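Local coordinates for protein polysaccharide Lyase Family 6 (Bacteroides cellulosilyticus, PDB 6QPS) that probably cleaves mannuronic acid-rich alginate by lyase chemistry as a calcium-binding enzyme of polysaccharide lyase family 6, at residues His198-Glu203 / Lys454-Asn459; Val302-Ile307 / Lys438-Ala443; Leu259-Ala264 / Val460-Thr465. All blocks are in the same frame, centred on the assembly; numbering follows the deposited sequence.

Interaction 1 (His198-Glu203 / Lys454-Asn459); sequences HNFFGE and KALKEN
Phe200 meets Leu456 and Asn459 where the C-terminal helix 454-465 lies against the outside of the parallel beta-helix, the fold of family 6 polysaccharide lyases. Ahead of it in the chain, the Asn199 side chain leaves the backbone away from the helix, its OD1 accepting from the backbone N of Cys169 and its ND2 donating to Ile166 O. Phe200 itself sits on the short strand 200-201. Its CG lies anti to the backbone N (chi1 -164°), which carries the ring toward the helix, where Leu456 CD2 and Asn459 CB approach obliquely from the same side. Leu456 CD2 is 3.6 Å from Phe200 CB, at the root of the side chain, and Asn459 CB is 3.4 Å from Phe200 CZ at the far end, a reach that suits a long, flat apolar residue. With an alanine in its place, Leu456 CD2 and Asn459 CB would probably lose their apolar partner and a gap would open beneath the helix. Phe201 packs its ring with Phe236 and Phe171 of adjacent coils. At Glu203 the link becomes polar: one water accepts from Glu203 N at 2.9 Å and donates to Asn459 OD1, an oxygen also hydrogen-bonded to Tyr170 OH.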
loop_
_atom_site.group_PDB
_atom_site.type_symbol
_atom_site.label_atom_id
_atom_site.label_comp_id
_atom_site.label_asym_id
_atom_site.label_seq_id
_atom_site.Cartn_x
_atom_site.Cartn_y
_atom_site.Cartn_z
ATOM N N HIS A 198 -7.869 -7.530 0.630
ATOM C CA HIS A 198 -9.288 -7.225 0.858
ATOM C C HIS A 198 -9.510 -6.180 1.952
ATOM O O HIS A 198 -10.559 -6.175 2.604
ATOM C CB HIS A 198 -10.121 -8.483 1.134
ATOM C CG HIS A 198 -10.076 -9.481 0.024
ATOM N ND1 HIS A 198 -10.890 -9.425 -1.091
ATOM C CD2 HIS A 198 -9.308 -10.580 -0.130
ATOM C CE1 HIS A 198 -10.624 -10.457 -1.876
ATOM N NE2 HIS A 198 -9.652 -11.164 -1.326
ATOM N N ASN A 199 -8.555 -5.269 2.140
ATOM C CA ASN A 199 -8.732 -4.180 3.095
ATOM C C ASN A 199 -9.222 -2.927 2.388
ATOM O O ASN A 199 -9.022 -2.743 1.179
ATOM C CB ASN A 199 -7.409 -3.877 3.791
ATOM C CG ASN A 199 -6.861 -5.069 4.490
ATOM O OD1 ASN A 199 -7.383 -5.513 5.505
ATOM N ND2 ASN A 199 -5.778 -5.598 3.962
ATOM N N PHE A 200 -9.903 -2.074 3.154
ATOM C CA PHE A 200 -10.354 -0.761 2.706
ATOM C C PHE A 200 -9.554 0.291 3.478
ATOM O O PHE A 200 -9.768 0.497 4.683
ATOM C CB PHE A 200 -11.864 -0.615 2.936
ATOM C CG PHE A 200 -12.506 0.540 2.180
ATOM C CD1 PHE A 200 -12.361 1.843 2.618
ATOM C CD2 PHE A 200 -13.248 0.298 1.036
ATOM C CE1 PHE A 200 -12.965 2.888 1.927
ATOM C CE2 PHE A 200 -13.841 1.339 0.344
ATOM C CZ PHE A 200 -13.683 2.624 0.791
ATOM N N PHE A 201 -8.627 0.939 2.785
ATOM C CA PHE A 201 -7.835 2.031 3.348
ATOM C C PHE A 201 -8.579 3.310 2.971
ATOM O O PHE A 201 -8.597 3.699 1.802
ATOM C CB PHE A 201 -6.414 2.010 2.784
ATOM C CG PHE A 201 -5.629 0.771 3.141
ATOM C CD1 PHE A 201 -5.602 -0.296 2.274
ATOM C CD2 PHE A 201 -4.924 0.665 4.332
ATOM C CE1 PHE A 201 -4.909 -1.445 2.573
ATOM C CE2 PHE A 201 -4.193 -0.491 4.634
ATOM C CZ PHE A 201 -4.199 -1.547 3.757
ATOM N N GLY A 202 -9.274 3.916 3.934
ATOM C CA GLY A 202 -10.088 5.096 3.694
ATOM C C GLY A 202 -9.349 6.415 3.821
ATOM O O GLY A 202 -8.115 6.496 3.759
ATOM N N GLU A 203 -10.133 7.461 4.043
ATOM C CA GLU A 203 -9.655 8.807 3.820
ATOM C C GLU A 203 -8.445 9.145 4.679
ATOM O O GLU A 203 -8.383 8.834 5.877
ATOM C CB GLU A 203 -10.790 9.788 4.105
ATOM C CG GLU A 203 -10.394 11.232 3.791
ATOM C CD GLU A 203 -11.576 12.148 3.528
ATOM O OE1 GLU A 203 -12.666 11.883 4.067
ATOM O OE2 GLU A 203 -11.399 13.135 2.782
ATOM N N LYS A 454 -20.554 0.529 9.424
ATOM C CA LYS A 454 -21.405 1.287 8.512
ATOM C C LYS A 454 -20.582 2.169 7.570
ATOM O O LYS A 454 -20.928 2.319 6.393
ATOM C CB LYS A 454 -22.437 2.106 9.288
ATOM C CG LYS A 454 -23.417 2.838 8.395
ATOM C CD LYS A 454 -24.449 3.638 9.193
ATOM C CE LYS A 454 -23.794 4.513 10.231
ATOM N NZ LYS A 454 -23.845 5.991 9.873
ATOM N N ALA A 455 -19.496 2.767 8.053
ATOM C CA ALA A 455 -18.716 3.636 7.180
ATOM C C ALA A 455 -18.062 2.855 6.042
ATOM O O ALA A 455 -17.839 3.410 4.962
ATOM C CB ALA A 455 -17.661 4.404 7.973
ATOM N N LEU A 456 -17.704 1.583 6.256
ATOM C CA LEU A 456 -17.239 0.762 5.138
ATOM C C LEU A 456 -18.335 0.635 4.086
ATOM O O LEU A 456 -18.095 0.840 2.887
ATOM C CB LEU A 456 -16.836 -0.619 5.645
ATOM C CG LEU A 456 -16.406 -1.733 4.681
ATOM C CD1 LEU A 456 -17.565 -2.385 3.933
ATOM C CD2 LEU A 456 -15.342 -1.227 3.703
ATOM N N LYS A 457 -19.559 0.318 4.518
ATOM C CA LYS A 457 -20.643 0.133 3.561
ATOM C C LYS A 457 -20.961 1.426 2.836
ATOM O O LYS A 457 -21.236 1.418 1.631
ATOM C CB LYS A 457 -21.884 -0.411 4.259
ATOM C CG LYS A 457 -21.676 -1.833 4.789
ATOM C CD LYS A 457 -22.935 -2.408 5.419
ATOM C CE LYS A 457 -23.145 -1.870 6.828
ATOM N NZ LYS A 457 -23.562 -2.939 7.782
ATOM N N GLU A 458 -20.938 2.547 3.559
ATOM C CA GLU A 458 -21.213 3.842 2.952
ATOM C C GLU A 458 -20.145 4.203 1.920
ATOM O O GLU A 458 -20.470 4.672 0.818
ATOM C CB GLU A 458 -21.312 4.918 4.043
ATOM C CG GLU A 458 -22.522 4.773 4.951
ATOM C CD GLU A 458 -22.464 5.646 6.197
ATOM O OE1 GLU A 458 -21.448 6.336 6.418
ATOM O OE2 GLU A 458 -23.454 5.617 6.965
ATOM N N ASN A 459 -18.862 4.013 2.262
ATOM C CA ASN A 459 -17.784 4.366 1.332
ATOM C C ASN A 459 -17.798 3.461 0.092
ATOM O O ASN A 459 -17.513 3.914 -1.026
ATOM C CB ASN A 459 -16.386 4.239 1.972
ATOM C CG ASN A 459 -16.084 5.254 3.077
ATOM O OD1 ASN A 459 -15.070 5.103 3.795
ATOM N ND2 ASN A 459 -16.912 6.274 3.215
HETATM O O HOH W 1 -13.010 7.053 4.299
#

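Interaction 2 (Val302-Ile307 / Lys438-Ala443); sequences VYDNYI and KERIDA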
loop_
_atom_site.group_PDB
_atom_site.type_symbol
_atom_site.label_atom_id
_atom_site.label_comp_id
_atom_site.label_asym_id
_atom_site.label_seq_id
_atom_site.Cartn_x
_atom_site.Cartn_y
_atom_site.Cartn_z
ATOM N N VAL A 302 5.484 -4.676 -15.058
ATOM C CA VAL A 302 4.327 -3.791 -14.881
ATOM C C VAL A 302 3.332 -4.128 -15.992
ATOM O O VAL A 302 3.533 -3.743 -17.155
ATOM C CB VAL A 302 4.756 -2.325 -14.957
ATOM C CG1 VAL A 302 3.574 -1.406 -14.774
ATOM C CG2 VAL A 302 5.863 -2.013 -13.946
ATOM N N TYR A 303 2.270 -4.867 -15.642
ATOM C CA TYR A 303 1.375 -5.504 -16.602
ATOM C C TYR A 303 -0.092 -5.296 -16.256
ATOM O O TYR A 303 -0.498 -5.502 -15.113
ATOM C CB TYR A 303 1.693 -7.015 -16.597
ATOM C CG TYR A 303 0.704 -7.905 -17.315
ATOM C CD1 TYR A 303 0.500 -7.747 -18.672
ATOM C CD2 TYR A 303 -0.006 -8.910 -16.643
ATOM C CE1 TYR A 303 -0.403 -8.538 -19.350
ATOM C CE2 TYR A 303 -0.883 -9.730 -17.322
ATOM C CZ TYR A 303 -1.080 -9.537 -18.679
ATOM O OH TYR A 303 -1.963 -10.327 -19.391
ATOM N N ASP A 304 -0.904 -4.956 -17.262
ATOM C CA ASP A 304 -2.372 -4.971 -17.154
ATOM C C ASP A 304 -2.935 -3.929 -16.187
ATOM O O ASP A 304 -4.049 -4.099 -15.699
ATOM C CB ASP A 304 -2.875 -6.397 -16.830
ATOM C CG ASP A 304 -4.374 -6.587 -17.061
ATOM O OD1 ASP A 304 -4.860 -6.115 -18.109
ATOM O OD2 ASP A 304 -5.017 -7.228 -16.204
ATOM N N ASN A 305 -2.204 -2.851 -15.904
ATOM C CA ASN A 305 -2.714 -1.792 -15.048
ATOM C C ASN A 305 -3.511 -0.794 -15.872
ATOM O O ASN A 305 -3.222 -0.562 -17.043
ATOM C CB ASN A 305 -1.563 -1.104 -14.317
ATOM C CG ASN A 305 -0.743 -2.094 -13.488
ATOM O OD1 ASN A 305 -1.120 -2.452 -12.383
ATOM N ND2 ASN A 305 0.385 -2.554 -14.049
ATOM N N TYR A 306 -4.540 -0.219 -15.246
ATOM C CA TYR A 306 -5.484 0.689 -15.905
ATOM C C TYR A 306 -5.510 1.979 -15.094
ATOM O O TYR A 306 -5.954 1.975 -13.940
ATOM C CB TYR A 306 -6.867 0.026 -15.953
ATOM C CG TYR A 306 -7.897 0.687 -16.857
ATOM C CD1 TYR A 306 -8.513 1.879 -16.497
ATOM C CD2 TYR A 306 -8.279 0.101 -18.070
ATOM C CE1 TYR A 306 -9.473 2.472 -17.304
ATOM C CE2 TYR A 306 -9.242 0.681 -18.872
ATOM C CZ TYR A 306 -9.829 1.870 -18.490
ATOM O OH TYR A 306 -10.784 2.439 -19.318
ATOM N N ILE A 307 -5.009 3.067 -15.690
ATOM C CA ILE A 307 -4.816 4.355 -15.009
ATOM C C ILE A 307 -5.680 5.390 -15.714
ATOM O O ILE A 307 -5.492 5.632 -16.914
ATOM C CB ILE A 307 -3.341 4.778 -15.035
ATOM C CG1 ILE A 307 -2.528 3.743 -14.272
ATOM C CG2 ILE A 307 -3.159 6.122 -14.419
ATOM C CD1 ILE A 307 -1.066 3.652 -14.615
ATOM N N LYS A 438 -15.850 -1.177 -15.196
ATOM C CA LYS A 438 -16.875 -1.742 -14.332
ATOM C C LYS A 438 -16.453 -3.106 -13.804
ATOM O O LYS A 438 -16.629 -3.390 -12.613
ATOM C CB LYS A 438 -18.218 -1.839 -15.057
ATOM C CG LYS A 438 -19.290 -2.508 -14.198
ATOM C CD LYS A 438 -20.701 -2.324 -14.742
ATOM C CE LYS A 438 -21.729 -2.985 -13.799
ATOM N NZ LYS A 438 -21.545 -2.655 -12.340
ATOM N N GLU A 439 -15.890 -3.962 -14.663
ATOM C CA GLU A 439 -15.444 -5.272 -14.197
ATOM C C GLU A 439 -14.379 -5.139 -13.112
ATOM O O GLU A 439 -14.414 -5.852 -12.104
ATOM C CB GLU A 439 -14.899 -6.097 -15.365
ATOM C CG GLU A 439 -15.977 -6.579 -16.329
ATOM C CD GLU A 439 -15.406 -7.208 -17.591
ATOM O OE1 GLU A 439 -14.168 -7.363 -17.687
ATOM O OE2 GLU A 439 -16.203 -7.534 -18.497
ATOM N N ARG A 440 -13.417 -4.238 -13.312
ATOM C CA ARG A 440 -12.324 -4.072 -12.354
ATOM C C ARG A 440 -12.830 -3.546 -11.016
ATOM O O ARG A 440 -12.455 -4.059 -9.957
ATOM C CB ARG A 440 -11.277 -3.124 -12.935
ATOM C CG ARG A 440 -10.458 -3.711 -14.068
ATOM C CD ARG A 440 -9.668 -2.615 -14.779
ATOM N NE ARG A 440 -8.775 -3.172 -15.785
ATOM C CZ ARG A 440 -7.481 -3.427 -15.581
ATOM N NH1 ARG A 440 -6.885 -3.156 -14.420
ATOM N NH2 ARG A 440 -6.765 -3.957 -16.570
ATOM N N ILE A 441 -13.693 -2.531 -11.040
ATOM C CA ILE A 441 -14.232 -1.976 -9.803
ATOM C C ILE A 441 -15.146 -2.986 -9.110
ATOM O O ILE A 441 -15.027 -3.226 -7.901
ATOM C CB ILE A 441 -14.950 -0.649 -10.097
ATOM C CG1 ILE A 441 -13.933 0.430 -10.465
ATOM C CG2 ILE A 441 -15.758 -0.213 -8.888
ATOM C CD1 ILE A 441 -14.564 1.669 -11.120
ATOM N N ASP A 442 -16.052 -3.612 -9.864
ATOM C CA ASP A 442 -16.922 -4.630 -9.279
ATOM C C ASP A 442 -16.102 -5.702 -8.567
ATOM O O ASP A 442 -16.457 -6.143 -7.466
ATOM C CB ASP A 442 -17.782 -5.279 -10.365
ATOM C CG ASP A 442 -18.946 -4.397 -10.828
ATOM O OD1 ASP A 442 -19.099 -3.269 -10.311
ATOM O OD2 ASP A 442 -19.694 -4.855 -11.717
ATOM N N ALA A 443 -14.999 -6.143 -9.178
ATOM C CA ALA A 443 -14.219 -7.213 -8.560
ATOM C C ALA A 443 -13.563 -6.771 -7.258
ATOM O O ALA A 443 -13.297 -7.613 -6.391
ATOM C CB ALA A 443 -13.147 -7.724 -9.530
#
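The carbonyl oxygen of Asp304 is gripped by both terminal nitrogens of Arg440, which reaches from helix 433-445 to a turn of the parallel beta-helix between strand residues 302-303 and 306-307. The shorter bond runs from Arg440 NH2 to Asp304 O, 2.9 Å with an N-H...O angle of 160°; its donor stands above the carbonyl plane. Arg440 NH1 reaches the same oxygen at 3.3 Å, more bent, but from within that plane. The oxygen lies almost in the guanidinium plane and is met end-on, by NH1 and NH2. An arginine suits this place because its long chain, extended from CG to NE, can span from helix to turn and still offer two donors. Asp304 adds charge to the grip: its OD1 forms a salt bridge with Arg440 NH2 at 3.3 Å, the carboxylate turned 55° from the guanidinium plane, while OD2 bonds to Ser279 OG. On the arginine, NE is held in a salt bridge with Glu436 and NH1 also bonds Thr281 OG1, which together limit the rotation of the group. Tyr306 supplies an apolar surface for the flat cation and sends its hydroxyl on to Glu437 of the same helix. Its CB, rather than its ring, lies over the guanidinium, with Tyr306 CB 3.5 Å from Arg440 CZ.

Interaction 3 (Leu259-Ala264 / Val460-Thr465); sequences LFYESA and VNHIDT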
loop_
_atom_site.group_PDB
_atom_site.type_symbol
_atom_site.label_atom_id
_atom_site.label_comp_id
_atom_site.label_asym_id
_atom_site.label_seq_id
_atom_site.Cartn_x
_atom_site.Cartn_y
_atom_site.Cartn_z
ATOM N N LEU A 259 -7.407 -1.130 -6.116
ATOM C CA LEU A 259 -8.147 0.002 -6.677
ATOM C C LEU A 259 -7.736 1.258 -5.925
ATOM O O LEU A 259 -7.832 1.293 -4.694
ATOM C CB LEU A 259 -9.663 -0.188 -6.541
ATOM C CG LEU A 259 -10.531 1.005 -6.969
ATOM C CD1 LEU A 259 -10.440 1.277 -8.445
ATOM C CD2 LEU A 259 -11.972 0.725 -6.538
ATOM N N PHE A 260 -7.289 2.286 -6.668
ATOM C CA PHE A 260 -6.862 3.578 -6.113
ATOM C C PHE A 260 -7.859 4.634 -6.580
ATOM O O PHE A 260 -7.850 5.023 -7.748
ATOM C CB PHE A 260 -5.441 3.912 -6.555
ATOM C CG PHE A 260 -4.428 2.860 -6.155
ATOM C CD1 PHE A 260 -4.164 1.772 -6.976
ATOM C CD2 PHE A 260 -3.779 2.918 -4.927
ATOM C CE1 PHE A 260 -3.241 0.791 -6.601
ATOM C CE2 PHE A 260 -2.861 1.941 -4.563
ATOM C CZ PHE A 260 -2.607 0.880 -5.402
ATOM N N TYR A 261 -8.742 5.066 -5.675
ATOM C CA TYR A 261 -9.898 5.890 -6.017
ATOM C C TYR A 261 -9.787 7.253 -5.357
ATOM O O TYR A 261 -9.762 7.350 -4.122
ATOM C CB TYR A 261 -11.174 5.188 -5.541
ATOM C CG TYR A 261 -12.498 5.896 -5.797
ATOM C CD1 TYR A 261 -12.995 6.848 -4.897
ATOM C CD2 TYR A 261 -13.263 5.597 -6.917
ATOM C CE1 TYR A 261 -14.210 7.465 -5.113
ATOM C CE2 TYR A 261 -14.479 6.218 -7.146
ATOM C CZ TYR A 261 -14.941 7.171 -6.251
ATOM O OH TYR A 261 -16.158 7.801 -6.431
ATOM N N GLU A 262 -9.763 8.302 -6.185
ATOM C CA GLU A 262 -9.716 9.692 -5.709
ATOM C C GLU A 262 -8.605 9.915 -4.676
ATOM O O GLU A 262 -8.782 10.655 -3.709
ATOM C CB GLU A 262 -11.075 10.133 -5.147
ATOM C CG GLU A 262 -12.157 10.257 -6.215
ATOM C CD GLU A 262 -13.453 10.883 -5.707
ATOM O OE1 GLU A 262 -13.626 11.074 -4.480
ATOM O OE2 GLU A 262 -14.317 11.168 -6.564
ATOM N N SER A 263 -7.444 9.292 -4.894
ATOM C CA SER A 263 -6.354 9.295 -3.917
ATOM C C SER A 263 -5.199 10.135 -4.447
ATOM O O SER A 263 -4.615 9.800 -5.488
ATOM C CB SER A 263 -5.903 7.855 -3.621
ATOM O OG SER A 263 -6.890 7.145 -2.872
ATOM N N ALA A 264 -4.836 11.188 -3.707
ATOM C CA ALA A 264 -3.833 12.163 -4.156
ATOM C C ALA A 264 -2.397 11.688 -3.917
ATOM O O ALA A 264 -1.600 12.334 -3.233
ATOM C CB ALA A 264 -4.067 13.510 -3.473
ATOM N N VAL A 460 -18.084 2.171 0.276
ATOM C CA VAL A 460 -18.205 1.252 -0.858
ATOM C C VAL A 460 -19.369 1.663 -1.742
ATOM O O VAL A 460 -19.258 1.674 -2.975
ATOM C CB VAL A 460 -18.345 -0.203 -0.364
ATOM C CG1 VAL A 460 -18.873 -1.117 -1.491
ATOM C CG2 VAL A 460 -17.008 -0.720 0.195
ATOM N N ASN A 461 -20.502 2.032 -1.133
ATOM C CA ASN A 461 -21.645 2.482 -1.922
ATOM C C ASN A 461 -21.323 3.757 -2.698
ATOM O O ASN A 461 -21.785 3.937 -3.831
ATOM C CB ASN A 461 -22.853 2.727 -1.025
ATOM C CG ASN A 461 -24.046 3.228 -1.803
ATOM O OD1 ASN A 461 -24.438 4.398 -1.697
ATOM N ND2 ASN A 461 -24.612 2.363 -2.616
ATOM N N HIS A 462 -20.504 4.644 -2.112
ATOM C CA HIS A 462 -20.075 5.830 -2.844
ATOM C C HIS A 462 -19.320 5.453 -4.117
ATOM O O HIS A 462 -19.616 5.966 -5.204
ATOM C CB HIS A 462 -19.220 6.765 -1.989
ATOM C CG HIS A 462 -18.904 8.038 -2.710
ATOM N ND1 HIS A 462 -19.689 9.164 -2.614
ATOM C CD2 HIS A 462 -17.945 8.324 -3.622
ATOM C CE1 HIS A 462 -19.216 10.097 -3.423
ATOM N NE2 HIS A 462 -18.143 9.620 -4.027
ATOM N N ILE A 463 -18.327 4.569 -4.003
ATOM C CA ILE A 463 -17.580 4.143 -5.191
ATOM C C ILE A 463 -18.541 3.532 -6.204
ATOM O O ILE A 463 -18.527 3.876 -7.391
ATOM C CB ILE A 463 -16.459 3.153 -4.818
ATOM C CG1 ILE A 463 -15.405 3.817 -3.930
ATOM C CG2 ILE A 463 -15.803 2.588 -6.082
ATOM C CD1 ILE A 463 -14.369 2.835 -3.325
ATOM N N ASP A 464 -19.402 2.620 -5.733
ATOM C CA ASP A 464 -20.324 1.904 -6.608
ATOM C C ASP A 464 -21.188 2.869 -7.417
ATOM O O ASP A 464 -21.465 2.619 -8.596
ATOM C CB ASP A 464 -21.213 0.980 -5.762
ATOM C CG ASP A 464 -22.097 0.051 -6.588
ATOM O OD1 ASP A 464 -21.728 -0.311 -7.710
ATOM O OD2 ASP A 464 -23.162 -0.354 -6.084
ATOM N N THR A 465 -21.631 3.976 -6.804
ATOM C CA THR A 465 -22.529 4.933 -7.451
ATOM C C THR A 465 -21.831 6.163 -8.033
ATOM O O THR A 465 -22.512 7.053 -8.558
ATOM C CB THR A 465 -23.645 5.373 -6.488
ATOM O OG1 THR A 465 -23.064 5.957 -5.316
ATOM C CG2 THR A 465 -24.527 4.176 -6.104
HETATM O O HOH W 2 -17.003 11.288 -5.899
#
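Ile463 rests on the face of the Tyr261 ring in a CH-pi contact, its CG1 3.8 Å from the ring centroid and only 3° off the normal. With chi1 at 180°, the tyrosine CG lies opposite the backbone N, which swings the ring off strand 259-261 and under Ile463. The beta-branch of Ile463 widens the contact: CG2 lies 4.0 Å from Tyr261 CE2, and the same methyl meets Leu259 CD2 at 4.3 Å. An isoleucine therefore suits a helix position that must cover both a ring and a leucine. At the far end of the tyrosine, His462 crosses at about a right angle and brings the edge of its imidazole to the hydroxyl, with CD2 3.4 Å from Tyr261 OH. That hydroxyl is hydrogen-bonded to Asn466 O, which ties the ring to the chain end.

Further out, a water joins the two segments, 2.8 Å from His462 NE2, in the imidazole plane, and donating to Glu262 OE2. Glu262 is itself placed by a salt bridge from OE1 to Arg238 and a bond from OE2 to His285. The helix axis runs at 85° to the strand, and so roughly along the long axis of the parallel beta-helix. The chemistry implies an apolar contact edged by a water-mediated polar link, where any effect of Glu262 on imidazole protonation is probably blunted by Arg238, which also touches His462.

All three contacts fasten the C-terminal helices to one flank of the parallel beta-helix. Interactions 1 and 3 share helix 454-465 and have centres about 9 Å apart; they meet where Phe200 packs on Val460 and Ile463. Interaction 2 uses the preceding helix 433-445, its centre about 13 Å from that of interaction 3, and touches it through Ile441, which packs on Ile463 and Leu259. Interactions 1 and 2 have centres about 19 Å apart and nearest atoms about 6 Å apart. Segment 438-443 comes first of the helical segments but faces 302-307, the last strand segment; interaction 2 is thus nested within the loops closed by interactions 1 and 3, which cross. The chain end spans several coils, away from the calcium site.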